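PDB 6JXG: beta-glucosidase from Chaetomella raphigera, which probably hydrolyses terminal, non-reducing beta-D-glucosyl residues to release beta-D-glucose, as a secreted family 3 glycoside hydrolase of cellulose degradation. Local coordinates for residues Ala71-Ile76 against Gln324-Ile329; His378-Trp383 against Pro391-Pro396; Ala614-Lys619 against Phe668-Lys673; Gly691-Tyr696 against Gly708-Ser713. One frame throughout, in Å; residues are numbered along the deposited sequence.

Contact 1: Ala71-Ile76 against Gln324-Ile329; sequences AFPTGI and QVARAI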
loop_
_atom_site.group_PDB
_atom_site.type_symbol
_atom_site.label_atom_id
_atom_site.label_comp_id
_atom_site.label_asym_id
_atom_site.label_seq_id
_atom_site.Cartn_x
_atom_site.Cartn_y
_atom_site.Cartn_z
ATOM N N ALA A 71 15.631 -2.369 -0.445
ATOM C CA ALA A 71 14.413 -3.069 -0.099
ATOM C C ALA A 71 13.650 -2.165 0.911
ATOM O O ALA A 71 13.960 -2.137 2.101
ATOM C CB ALA A 71 14.715 -4.449 0.465
ATOM N N PHE A 72 12.779 -1.314 0.368
ATOM C CA PHE A 72 12.061 -0.352 1.139
ATOM C C PHE A 72 11.005 -1.053 1.992
ATOM O O PHE A 72 10.645 -2.190 1.737
ATOM C CB PHE A 72 11.369 0.671 0.251
ATOM C CG PHE A 72 12.309 1.569 -0.557
ATOM C CD1 PHE A 72 12.875 2.703 -0.014
ATOM C CD2 PHE A 72 12.672 1.214 -1.835
ATOM C CE1 PHE A 72 13.742 3.480 -0.790
ATOM C CE2 PHE A 72 13.512 1.999 -2.600
ATOM C CZ PHE A 72 14.067 3.124 -2.034
ATOM N N PRO A 73 10.499 -0.380 3.030
ATOM C CA PRO A 73 9.342 -0.875 3.772
ATOM C C PRO A 73 8.142 -1.118 2.869
ATOM O O PRO A 73 7.984 -0.493 1.778
ATOM C CB PRO A 73 9.035 0.262 4.747
ATOM C CG PRO A 73 10.319 0.967 4.941
ATOM C CD PRO A 73 11.075 0.830 3.636
ATOM N N THR A 74 7.314 -2.021 3.305
ATOM C CA THR A 74 6.045 -2.373 2.619
ATOM C C THR A 74 5.119 -1.190 2.533
ATOM O O THR A 74 5.203 -0.237 3.328
ATOM C CB THR A 74 5.334 -3.508 3.338
ATOM O OG1 THR A 74 5.025 -3.090 4.655
ATOM C CG2 THR A 74 6.234 -4.759 3.395
ATOM N N GLY A 75 4.194 -1.257 1.593
ATOM C CA GLY A 75 3.140 -0.276 1.487
ATOM C C GLY A 75 2.441 -0.032 2.806
ATOM O O GLY A 75 2.184 1.094 3.181
ATOM N N ILE A 76 2.105 -1.100 3.518
ATOM C CA ILE A 76 1.228 -0.957 4.672
ATOM C C ILE A 76 2.000 -0.325 5.800
ATOM O O ILE A 76 1.384 0.435 6.598
ATOM C CB ILE A 76 0.543 -2.308 5.071
ATOM C CG1 ILE A 76 -0.637 -2.092 6.029
ATOM C CG2 ILE A 76 1.548 -3.285 5.684
ATOM C CD1 ILE A 76 -1.763 -1.251 5.471
ATOM N N GLN A 324 18.031 5.928 4.169
ATOM C CA GLN A 324 17.640 6.938 5.213
ATOM C C GLN A 324 16.114 6.951 5.336
ATOM O O GLN A 324 15.512 6.769 6.437
ATOM C CB GLN A 324 18.280 8.305 4.834
ATOM C CG GLN A 324 19.812 8.052 4.859
ATOM C CD GLN A 324 20.697 9.259 4.571
ATOM O OE1 GLN A 324 20.229 10.362 4.362
ATOM N NE2 GLN A 324 22.014 9.021 4.614
ATOM N N VAL A 325 15.460 7.079 4.190
ATOM C CA VAL A 325 13.986 7.039 4.211
ATOM C C VAL A 325 13.508 5.644 4.575
ATOM O O VAL A 325 12.524 5.533 5.253
ATOM C CB VAL A 325 13.348 7.550 2.888
ATOM C CG1 VAL A 325 13.579 6.598 1.747
ATOM C CG2 VAL A 325 11.846 7.740 3.102
ATOM N N ALA A 326 14.230 4.594 4.180
ATOM C CA ALA A 326 13.875 3.247 4.588
ATOM C C ALA A 326 13.869 3.101 6.154
ATOM O O ALA A 326 12.929 2.569 6.759
ATOM C CB ALA A 326 14.731 2.212 3.892
ATOM N N ARG A 327 14.898 3.635 6.796
ATOM C CA ARG A 327 14.950 3.639 8.242
ATOM C C ARG A 327 13.863 4.498 8.862
ATOM O O ARG A 327 13.248 4.118 9.862
ATOM C CB ARG A 327 16.318 4.095 8.738
ATOM C CG ARG A 327 16.471 3.861 10.254
ATOM C CD ARG A 327 17.846 4.269 10.656
ATOM N NE ARG A 327 18.005 4.160 12.108
ATOM C CZ ARG A 327 19.184 4.025 12.696
ATOM N NH1 ARG A 327 20.293 3.940 11.972
ATOM N NH2 ARG A 327 19.265 3.967 14.018
ATOM N N ALA A 328 13.598 5.684 8.308
ATOM C CA ALA A 328 12.632 6.567 8.901
ATOM C C ALA A 328 11.214 5.952 8.886
ATOM O O ALA A 328 10.484 6.069 9.870
ATOM C CB ALA A 328 12.653 7.934 8.229
ATOM N N ILE A 329 10.861 5.249 7.812
ATOM C CA ILE A 329 9.571 4.534 7.766
ATOM C C ILE A 329 9.532 3.280 8.626
ATOM O O ILE A 329 8.501 3.013 9.254
ATOM C CB ILE A 329 9.205 4.249 6.290
ATOM C CG1 ILE A 329 8.949 5.589 5.571
ATOM C CG2 ILE A 329 8.033 3.276 6.186
ATOM C CD1 ILE A 329 8.855 5.530 4.100
#
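With chi1 of Ile329 at -66°, its CG1 lies opposite the carbonyl carbon while its CG2 methyl is turned out onto the ring of Pro73; Phe72, with a similar chi1 of -65°, swings its ring beside its own backbone N to meet Val325. Pro73 is the wedge of the contact. Its CG presses against Ile329 CG2 at 3.5 Å, tighter than ordinary carbon packing, and the same methyl is equally close to Pro73 CB, so it sits across one flank of the pyrrolidine. Further round the ring, Pro73 CD lies 3.9 Å from Ala326 CB. The short side chain of alanine lets the backbone come close, Phe72 CA lying 5.3 Å from Ala326 CA. The contact joins the turn that leads into helix 75-79, in the N-terminal, TIM-barrel-type part of the family 3 fold, to helix 323-332, which runs on into strand 335-339 at the border of the second, six-stranded sheet. Replacing Pro73 by a glycine would probably open a gap beside Ile329 CG2 and let the turn flex against the helix. Phe72 adds an edge contact: its CE1 is 4.0 Å from Val325 CG1, which lies near the plane of the ring. No hydrogen bond crosses between the segments, as suits a buried apolar seam. Polar groups are answered elsewhere: Pro73 O binds Arg90 of helix 84-100, Thr74 OG1 caps helix 75-79 at Gln77 N, and Arg327, on another flank of its helix, forms a salt bridge with Asp517.

Contact 2: His378-Trp383 against Pro391-Pro396; sequences HLAMGW and PYLVAP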
loop_
_atom_site.group_PDB
_atom_site.type_symbol
_atom_site.label_atom_id
_atom_site.label_comp_id
_atom_site.label_asym_id
_atom_site.label_seq_id
_atom_site.Cartn_x
_atom_site.Cartn_y
_atom_site.Cartn_z
ATOM N N HIS A 378 13.891 -13.213 10.769
ATOM C CA HIS A 378 13.291 -11.899 10.779
ATOM C C HIS A 378 12.457 -11.610 9.561
ATOM O O HIS A 378 12.906 -11.798 8.455
ATOM C CB HIS A 378 14.319 -10.830 10.947
ATOM C CG HIS A 378 13.699 -9.526 11.275
ATOM N ND1 HIS A 378 12.766 -9.392 12.281
ATOM C CD2 HIS A 378 13.809 -8.314 10.688
ATOM C CE1 HIS A 378 12.366 -8.129 12.319
ATOM N NE2 HIS A 378 12.970 -7.466 11.356
ATOM N N LEU A 379 11.211 -11.213 9.796
ATOM C CA LEU A 379 10.277 -10.996 8.744
ATOM C C LEU A 379 10.227 -9.496 8.387
ATOM O O LEU A 379 9.835 -8.690 9.259
ATOM C CB LEU A 379 8.870 -11.465 9.148
ATOM C CG LEU A 379 7.776 -11.203 8.122
ATOM C CD1 LEU A 379 7.983 -12.101 6.902
ATOM C CD2 LEU A 379 6.418 -11.485 8.663
ATOM N N ALA A 380 10.522 -9.163 7.117
ATOM C CA ALA A 380 10.589 -7.752 6.727
ATOM C C ALA A 380 9.907 -7.421 5.434
ATOM O O ALA A 380 9.865 -6.256 5.004
ATOM C CB ALA A 380 12.026 -7.275 6.731
ATOM N N MET A 381 9.225 -8.430 4.897
ATOM C CA MET A 381 8.578 -8.367 3.586
ATOM C C MET A 381 7.649 -9.635 3.545
ATOM O O MET A 381 8.103 -10.722 3.974
ATOM C CB MET A 381 9.735 -8.551 2.593
ATOM C CG MET A 381 9.379 -8.237 1.249
ATOM S SD MET A 381 10.660 -8.160 0.144
ATOM C CE MET A 381 11.776 -6.944 0.814
ATOM N N GLY A 382 6.452 -9.516 3.022
ATOM C CA GLY A 382 5.692 -10.676 2.505
ATOM C C GLY A 382 6.195 -11.303 1.201
ATOM O O GLY A 382 7.283 -11.027 0.748
ATOM N N TRP A 383 5.464 -12.271 0.637
ATOM C CA TRP A 383 6.025 -12.990 -0.515
ATOM C C TRP A 383 5.269 -12.693 -1.800
ATOM O O TRP A 383 4.141 -12.207 -1.788
ATOM C CB TRP A 383 6.053 -14.505 -0.312
ATOM C CG TRP A 383 4.773 -15.190 -0.254
ATOM C CD1 TRP A 383 3.962 -15.495 -1.299
ATOM C CD2 TRP A 383 4.138 -15.780 0.917
ATOM N NE1 TRP A 383 2.878 -16.224 -0.868
ATOM C CE2 TRP A 383 2.930 -16.381 0.480
ATOM C CE3 TRP A 383 4.455 -15.824 2.267
ATOM C CZ2 TRP A 383 2.044 -17.038 1.356
ATOM C CZ3 TRP A 383 3.578 -16.535 3.149
ATOM C CH2 TRP A 383 2.384 -17.102 2.678
ATOM N N PRO A 391 19.651 -5.925 0.227
ATOM C CA PRO A 391 21.129 -5.760 0.184
ATOM C C PRO A 391 21.772 -6.128 1.534
ATOM O O PRO A 391 22.949 -6.428 1.586
ATOM C CB PRO A 391 21.339 -4.262 -0.100
ATOM C CG PRO A 391 20.065 -3.615 0.342
ATOM C CD PRO A 391 18.954 -4.640 0.292
ATOM N N TYR A 392 20.970 -6.135 2.577
ATOM C CA TYR A 392 21.342 -6.514 3.956
ATOM C C TYR A 392 19.996 -6.452 4.682
ATOM O O TYR A 392 19.019 -5.941 4.125
ATOM C CB TYR A 392 22.347 -5.517 4.561
ATOM C CG TYR A 392 21.873 -4.107 4.660
ATOM C CD1 TYR A 392 21.123 -3.665 5.752
ATOM C CD2 TYR A 392 22.127 -3.184 3.644
ATOM C CE1 TYR A 392 20.642 -2.376 5.830
ATOM C CE2 TYR A 392 21.667 -1.873 3.732
ATOM C CZ TYR A 392 20.885 -1.484 4.825
ATOM O OH TYR A 392 20.408 -0.156 4.910
ATOM N N LEU A 393 19.891 -7.042 5.853
ATOM C CA LEU A 393 18.644 -6.889 6.646
ATOM C C LEU A 393 19.094 -6.730 8.081
ATOM O O LEU A 393 19.698 -7.663 8.644
ATOM C CB LEU A 393 17.721 -8.101 6.477
ATOM C CG LEU A 393 16.505 -8.137 7.431
ATOM C CD1 LEU A 393 15.661 -6.893 7.250
ATOM C CD2 LEU A 393 15.695 -9.404 7.209
ATOM N N VAL A 394 18.885 -5.549 8.653
ATOM C CA VAL A 394 19.166 -5.351 10.077
ATOM C C VAL A 394 18.076 -6.073 10.940
ATOM O O VAL A 394 16.938 -5.630 11.012
ATOM C CB VAL A 394 19.237 -3.875 10.473
ATOM C CG1 VAL A 394 19.615 -3.779 11.955
ATOM C CG2 VAL A 394 20.206 -3.109 9.614
ATOM N N ALA A 395 18.432 -7.213 11.516
ATOM C CA ALA A 395 17.518 -7.904 12.401
ATOM C C ALA A 395 17.461 -7.240 13.771
ATOM O O ALA A 395 18.383 -6.560 14.156
ATOM C CB ALA A 395 17.923 -9.348 12.553
ATOM N N PRO A 396 16.392 -7.484 14.534
ATOM C CA PRO A 396 16.335 -6.836 15.869
ATOM C C PRO A 396 17.607 -7.051 16.714
ATOM O O PRO A 396 18.137 -6.122 17.307
ATOM C CB PRO A 396 15.149 -7.524 16.521
ATOM C CG PRO A 396 14.213 -7.771 15.382
ATOM C CD PRO A 396 15.154 -8.191 14.218
#
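His378 lays one face of its imidazole against Pro396, within the loop of a beta-alpha-beta crossover: strand 351-355 is followed by this loop, then helix 396-406, then the parallel strand 410-414 of the six-stranded sheet in the family 3 C-terminal domain. Pro396 CD stands almost over the middle of the ring, 3.4 Å from the centroid of His378 and 13° off the normal, a CH-pi contact. Proline suits the place twice, for its CD carries polarised C-H bonds and its fixed phi fits the first turn of a helix. The imidazole is carried there by a chi1 of -167°, which sends CG away from the backbone N. Leu393 comes to the same ring at its edge and at about a right angle, its CD2 lying 4.1 Å from His378 CD2, so that the ring has proline on a face and leucine beside its rim. Both ring nitrogens are bound beyond the segments, ND1 to Asp358 O and NE2 to Ser511 OG, which holds the ring against rotation. An alanine in place of His378 would probably leave Pro396 CD without its aromatic partner and the carbonyl of Asp358 and hydroxyl of Ser511 without this mate. Val394 turns the other way, toward Asn513. The second methyl of Leu393 reaches beyond the ring to an alanine, small enough to admit it: Leu393 CD1 rests 3.7 Å from Ala380 CB.

Contact 3: Ala614-Lys619 against Phe668-Lys673; sequences ATVTAK and FNLRRK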
loop_
_atom_site.group_PDB
_atom_site.type_symbol
_atom_site.label_atom_id
_atom_site.label_comp_id
_atom_site.label_asym_id
_atom_site.label_seq_id
_atom_site.Cartn_x
_atom_site.Cartn_y
_atom_site.Cartn_z
ATOM N N ALA A 614 -13.196 23.641 2.082
ATOM C CA ALA A 614 -13.293 23.922 3.519
ATOM C C ALA A 614 -12.021 23.533 4.212
ATOM O O ALA A 614 -11.245 22.738 3.707
ATOM C CB ALA A 614 -14.441 23.129 4.128
ATOM N N THR A 615 -11.777 24.120 5.380
ATOM C CA THR A 615 -10.607 23.795 6.129
ATOM C C THR A 615 -10.984 23.715 7.607
ATOM O O THR A 615 -11.764 24.539 8.091
ATOM C CB THR A 615 -9.575 24.913 5.973
ATOM O OG1 THR A 615 -9.092 24.901 4.648
ATOM C CG2 THR A 615 -8.367 24.682 6.844
ATOM N N VAL A 616 -10.409 22.722 8.292
ATOM C CA VAL A 616 -10.635 22.488 9.710
ATOM C C VAL A 616 -9.262 22.575 10.395
ATOM O O VAL A 616 -8.233 22.105 9.790
ATOM C CB VAL A 616 -11.257 21.085 9.908
ATOM C CG1 VAL A 616 -11.283 20.653 11.364
ATOM C CG2 VAL A 616 -12.618 21.007 9.241
ATOM N N THR A 617 -9.198 23.199 11.602
ATOM C CA THR A 617 -7.989 23.193 12.341
ATOM C C THR A 617 -8.199 22.836 13.780
ATOM O O THR A 617 -9.323 22.843 14.281
ATOM C CB THR A 617 -7.165 24.497 12.273
ATOM O OG1 THR A 617 -7.771 25.511 13.078
ATOM C CG2 THR A 617 -7.054 24.978 10.799
ATOM N N ALA A 618 -7.087 22.536 14.434
ATOM C CA ALA A 618 -7.107 22.320 15.883
ATOM C C ALA A 618 -5.748 22.573 16.440
ATOM O O ALA A 618 -4.725 22.595 15.702
ATOM C CB ALA A 618 -7.602 20.906 16.244
ATOM N N LYS A 619 -5.723 22.795 17.752
ATOM C CA LYS A 619 -4.471 22.941 18.459
ATOM C C LYS A 619 -4.146 21.659 19.203
ATOM O O LYS A 619 -5.019 21.112 19.915
ATOM C CB LYS A 619 -4.528 24.086 19.487
ATOM C CG LYS A 619 -3.271 24.155 20.347
ATOM C CD LYS A 619 -3.147 25.559 20.916
ATOM C CE LYS A 619 -3.953 25.803 22.158
ATOM N NZ LYS A 619 -3.408 24.869 23.149
ATOM N N PHE A 668 -6.589 20.469 8.320
ATOM C CA PHE A 668 -7.172 19.493 7.413
ATOM C C PHE A 668 -7.873 20.255 6.299
ATOM O O PHE A 668 -8.874 20.879 6.576
ATOM C CB PHE A 668 -8.205 18.566 8.127
ATOM C CG PHE A 668 -7.724 18.049 9.459
ATOM C CD1 PHE A 668 -6.684 17.090 9.516
ATOM C CD2 PHE A 668 -8.197 18.581 10.640
ATOM C CE1 PHE A 668 -6.241 16.564 10.744
ATOM C CE2 PHE A 668 -7.683 18.113 11.887
ATOM C CZ PHE A 668 -6.719 17.082 11.935
ATOM N N ASN A 669 -7.369 20.154 5.062
ATOM C CA ASN A 669 -8.046 20.747 3.889
ATOM C C ASN A 669 -8.951 19.746 3.180
ATOM O O ASN A 669 -8.517 18.623 2.821
ATOM C CB ASN A 669 -6.986 21.305 2.952
ATOM C CG ASN A 669 -6.188 22.406 3.589
ATOM O OD1 ASN A 669 -6.759 23.369 4.137
ATOM N ND2 ASN A 669 -4.866 22.270 3.568
ATOM N N LEU A 670 -10.215 20.120 3.043
ATOM C CA LEU A 670 -11.237 19.248 2.537
ATOM C C LEU A 670 -11.569 19.562 1.079
ATOM O O LEU A 670 -11.837 20.735 0.697
ATOM C CB LEU A 670 -12.524 19.338 3.372
ATOM C CG LEU A 670 -12.390 18.849 4.793
ATOM C CD1 LEU A 670 -13.576 19.364 5.635
ATOM C CD2 LEU A 670 -12.370 17.324 4.801
ATOM N N ARG A 671 -11.491 18.529 0.261
ATOM C CA ARG A 671 -11.914 18.638 -1.131
ATOM C C ARG A 671 -13.431 18.528 -1.191
ATOM O O ARG A 671 -14.049 17.917 -0.329
ATOM C CB ARG A 671 -11.290 17.494 -1.951
ATOM C CG ARG A 671 -9.770 17.528 -2.066
ATOM C CD ARG A 671 -9.250 16.220 -2.597
ATOM N NE ARG A 671 -9.598 15.103 -1.692
ATOM C CZ ARG A 671 -9.220 13.862 -1.937
ATOM N NH1 ARG A 671 -8.466 13.571 -3.000
ATOM N NH2 ARG A 671 -9.622 12.912 -1.146
ATOM N N ARG A 672 -14.046 19.038 -2.227
ATOM C CA ARG A 672 -15.460 18.825 -2.399
ATOM C C ARG A 672 -15.826 17.357 -2.331
ATOM O O ARG A 672 -16.833 16.979 -1.738
ATOM C CB ARG A 672 -15.923 19.455 -3.766
ATOM C CG ARG A 672 -17.386 19.207 -4.082
ATOM C CD ARG A 672 -18.071 20.235 -5.052
ATOM N NE ARG A 672 -17.098 21.097 -5.636
ATOM C CZ ARG A 672 -16.932 22.397 -5.509
ATOM N NH1 ARG A 672 -17.745 23.216 -4.900
ATOM N NH2 ARG A 672 -15.881 22.877 -6.104
ATOM N N LYS A 673 -15.011 16.492 -2.970
ATOM C CA LYS A 673 -15.234 15.045 -2.962
ATOM C C LYS A 673 -15.269 14.473 -1.552
ATOM O O LYS A 673 -15.963 13.516 -1.304
ATOM C CB LYS A 673 -14.139 14.320 -3.777
ATOM C CG LYS A 673 -14.553 12.913 -4.119
ATOM C CD LYS A 673 -13.486 12.214 -5.009
ATOM C CE LYS A 673 -13.935 10.857 -5.482
ATOM N NZ LYS A 673 -12.942 10.126 -6.331
#
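Phe668 N gives its hydrogen to Val616 O at 2.7 Å, with an N-H...O angle of 167°. The return bond, Val616 N to Phe668 O at 2.9 Å, makes this an antiparallel hydrogen-bonded pair. Leu670 N to Ala614 O, also 2.9 Å, serves the next such pair, whose other bond, from Ala614 N, is weak. Between them lies the non-hydrogen-bonded pair Thr615 and Asn669, whose side chains run side by side: Thr615 OG1 donates to Asn669 OD1 at 2.8 Å, in the plane of the amide. A chi1 of -69° sets that hydroxyl beside the backbone N, facing the amide, so the hydroxyl and the amide oxygen pair with each other on the less buried face. The other face is apolar. There Val616 spreads its methyls, CG1 to Phe668 CD2 at 3.8 Å and CG2 to Leu670 CD1 at 4.1 Å, a branched residue well suited to a strand. In the fibronectin type III-like beta sandwich, strand 612-622 is the middle of three, flanked by 582-591 and 663-671, and Phe668 and Leu670 pack on Leu634 of strand 628-637 in the facing sheet.

Contact 4: Gly691-Tyr696 against Gly708-Ser713; sequences GEFSLY and GSLKCS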
loop_
_atom_site.group_PDB
_atom_site.type_symbol
_atom_site.label_atom_id
_atom_site.label_comp_id
_atom_site.label_asym_id
_atom_site.label_seq_id
_atom_site.Cartn_x
_atom_site.Cartn_y
_atom_site.Cartn_z
ATOM N N GLY A 691 -28.690 20.546 6.214
ATOM C CA GLY A 691 -28.189 19.801 7.332
ATOM C C GLY A 691 -26.759 20.273 7.459
ATOM O O GLY A 691 -26.380 21.384 7.006
ATOM N N GLU A 692 -25.949 19.432 8.072
ATOM C CA GLU A 692 -24.675 19.840 8.480
ATOM C C GLU A 692 -23.845 18.590 8.505
ATOM O O GLU A 692 -24.359 17.481 8.792
ATOM C CB GLU A 692 -24.745 20.447 9.877
ATOM C CG GLU A 692 -25.117 19.466 10.987
ATOM C CD GLU A 692 -25.111 20.142 12.356
ATOM O OE1 GLU A 692 -24.716 19.513 13.368
ATOM O OE2 GLU A 692 -25.446 21.339 12.415
ATOM N N PHE A 693 -22.585 18.769 8.190
ATOM C CA PHE A 693 -21.622 17.672 8.342
ATOM C C PHE A 693 -21.209 17.621 9.769
ATOM O O PHE A 693 -21.007 18.660 10.386
ATOM C CB PHE A 693 -20.401 17.929 7.453
ATOM C CG PHE A 693 -20.745 18.000 5.988
ATOM C CD1 PHE A 693 -20.857 16.853 5.230
ATOM C CD2 PHE A 693 -20.917 19.237 5.344
ATOM C CE1 PHE A 693 -21.149 16.898 3.869
ATOM C CE2 PHE A 693 -21.197 19.279 3.972
ATOM C CZ PHE A 693 -21.353 18.118 3.243
ATOM N N SER A 694 -21.026 16.426 10.325
ATOM C CA SER A 694 -20.429 16.311 11.626
ATOM C C SER A 694 -18.905 16.137 11.495
ATOM O O SER A 694 -18.456 15.379 10.660
ATOM C CB SER A 694 -21.013 15.116 12.334
ATOM O OG SER A 694 -22.334 15.373 12.561
ATOM N N LEU A 695 -18.148 16.895 12.267
ATOM C CA LEU A 695 -16.688 16.873 12.271
ATOM C C LEU A 695 -16.190 16.289 13.603
ATOM O O LEU A 695 -16.606 16.762 14.634
ATOM C CB LEU A 695 -16.218 18.288 12.223
ATOM C CG LEU A 695 -16.744 19.122 11.050
ATOM C CD1 LEU A 695 -16.236 20.550 11.050
ATOM C CD2 LEU A 695 -16.385 18.421 9.766
ATOM N N TYR A 696 -15.328 15.263 13.559
ATOM C CA TYR A 696 -14.805 14.587 14.720
ATOM C C TYR A 696 -13.319 14.636 14.616
ATOM O O TYR A 696 -12.794 14.109 13.636
ATOM C CB TYR A 696 -15.293 13.154 14.857
ATOM C CG TYR A 696 -16.761 13.062 14.828
ATOM C CD1 TYR A 696 -17.543 13.594 15.873
ATOM C CD2 TYR A 696 -17.412 12.469 13.783
ATOM C CE1 TYR A 696 -18.909 13.499 15.854
ATOM C CE2 TYR A 696 -18.803 12.400 13.759
ATOM C CZ TYR A 696 -19.521 12.894 14.799
ATOM O OH TYR A 696 -20.869 12.829 14.764
ATOM N N GLY A 708 -17.437 19.294 16.050
ATOM C CA GLY A 708 -17.984 20.514 15.498
ATOM C C GLY A 708 -18.839 20.170 14.326
ATOM O O GLY A 708 -19.107 19.031 14.076
ATOM N N SER A 709 -19.256 21.173 13.601
ATOM C CA SER A 709 -20.057 20.916 12.394
ATOM C C SER A 709 -19.764 21.926 11.315
ATOM O O SER A 709 -19.103 22.922 11.548
ATOM C CB SER A 709 -21.533 20.846 12.745
ATOM O OG SER A 709 -21.911 22.080 13.253
ATOM N N LEU A 710 -20.141 21.572 10.103
ATOM C CA LEU A 710 -19.990 22.426 8.954
ATOM C C LEU A 710 -21.385 22.453 8.408
ATOM O O LEU A 710 -21.919 21.429 7.994
ATOM C CB LEU A 710 -19.073 21.817 7.900
ATOM C CG LEU A 710 -17.694 22.329 7.537
ATOM C CD1 LEU A 710 -17.236 21.554 6.305
ATOM C CD2 LEU A 710 -17.589 23.824 7.323
ATOM N N LYS A 711 -21.999 23.615 8.501
ATOM C CA LYS A 711 -23.254 23.929 7.830
ATOM C C LYS A 711 -23.038 23.588 6.358
ATOM O O LYS A 711 -21.976 23.898 5.826
ATOM C CB LYS A 711 -23.522 25.421 7.994
ATOM C CG LYS A 711 -22.220 26.289 7.928
ATOM C CD LYS A 711 -21.422 26.385 9.280
ATOM C CE LYS A 711 -19.919 26.231 9.079
ATOM N NZ LYS A 711 -19.147 25.843 10.303
ATOM N N CYS A 712 -23.984 22.877 5.749
ATOM C CA CYS A 712 -23.905 22.449 4.332
ATOM C C CYS A 712 -24.292 23.570 3.352
ATOM O O CYS A 712 -25.212 23.381 2.573
ATOM C CB CYS A 712 -24.844 21.264 4.050
ATOM S SG CYS A 712 -24.483 19.745 4.945
ATOM N N SER A 713 -23.560 24.688 3.393
ATOM C CA SER A 713 -23.701 25.817 2.468
ATOM C C SER A 713 -22.617 26.823 2.827
ATOM O O SER A 713 -22.451 27.144 4.018
ATOM C CB SER A 713 -25.077 26.485 2.615
ATOM O OG SER A 713 -25.378 26.695 3.994
#
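The beta hairpin of strands 692-698 and 704-711, at one border of the four-stranded sheet of the fibronectin type III-like sandwich, pairs Phe693 with Leu710 and Leu695 with Gly708. Both are antiparallel hydrogen-bonded pairs: Phe693 N reaches Leu710 O at 2.7 Å, and Leu695 N reaches Gly708 O at 3.0 Å. Phe693, Leu695 and Leu710 turn to the buried face, as their apolar side chains require, and Leu695 CD1 lies 4.2 Å from Leu710 CG. Gly708 brings no side chain to this face, and Leu695 packs directly on its backbone, Leu695 CB lying 3.5 Å from Gly708 O. The opposite face carries Glu692, Ser694, Ser709 and Lys711, polar residues fit for solvent. The extended chain of Glu692 leans over the neighbouring strand, bringing OE1 to 3.5 Å from Ser709 CB, while Lys711 folds back so that NZ donates to Ser709 O at 3.2 Å. Beyond the strands the ladder gains one more rung, Cys712 N to Gly691 O at 3.1 Å. Gly691 has a positive phi of 83°, and with its psi any side chain would run into the preceding carbonyl. Cys712, at the centre of an inverse gamma turn, points inward with its sulfur beside its own backbone N and ends over the Phe693 ring. This is a sulfur-aromatic contact: Cys712 SG stands 3.9 Å from the Phe693 ring centroid, 28° off the normal.

How the contacts relate
Contacts 1 and 2 are buried packing of loop or turn against helix or loop, without a hydrogen bond between their segments; contacts 3 and 4 are strand pairs zipped by backbone bonds, each with an apolar and a polar face. The first two adjoin, Ala71 CB lying 3.9 Å from Met381 CE; contact 1 ties the N-terminal barrel-type part to helix 323-332, which leads into the second sheet, whereas contact 2 lies within the family 3 C-terminal domain. Contacts 3 and 4 belong to opposing sheets of one sandwich, where Ala614 CB meets Leu710 CD1 at 3.9 Å. Contact 4 is the more exposed. Contacts 2 and 4 are farthest apart, their centres about 46 Å from each other.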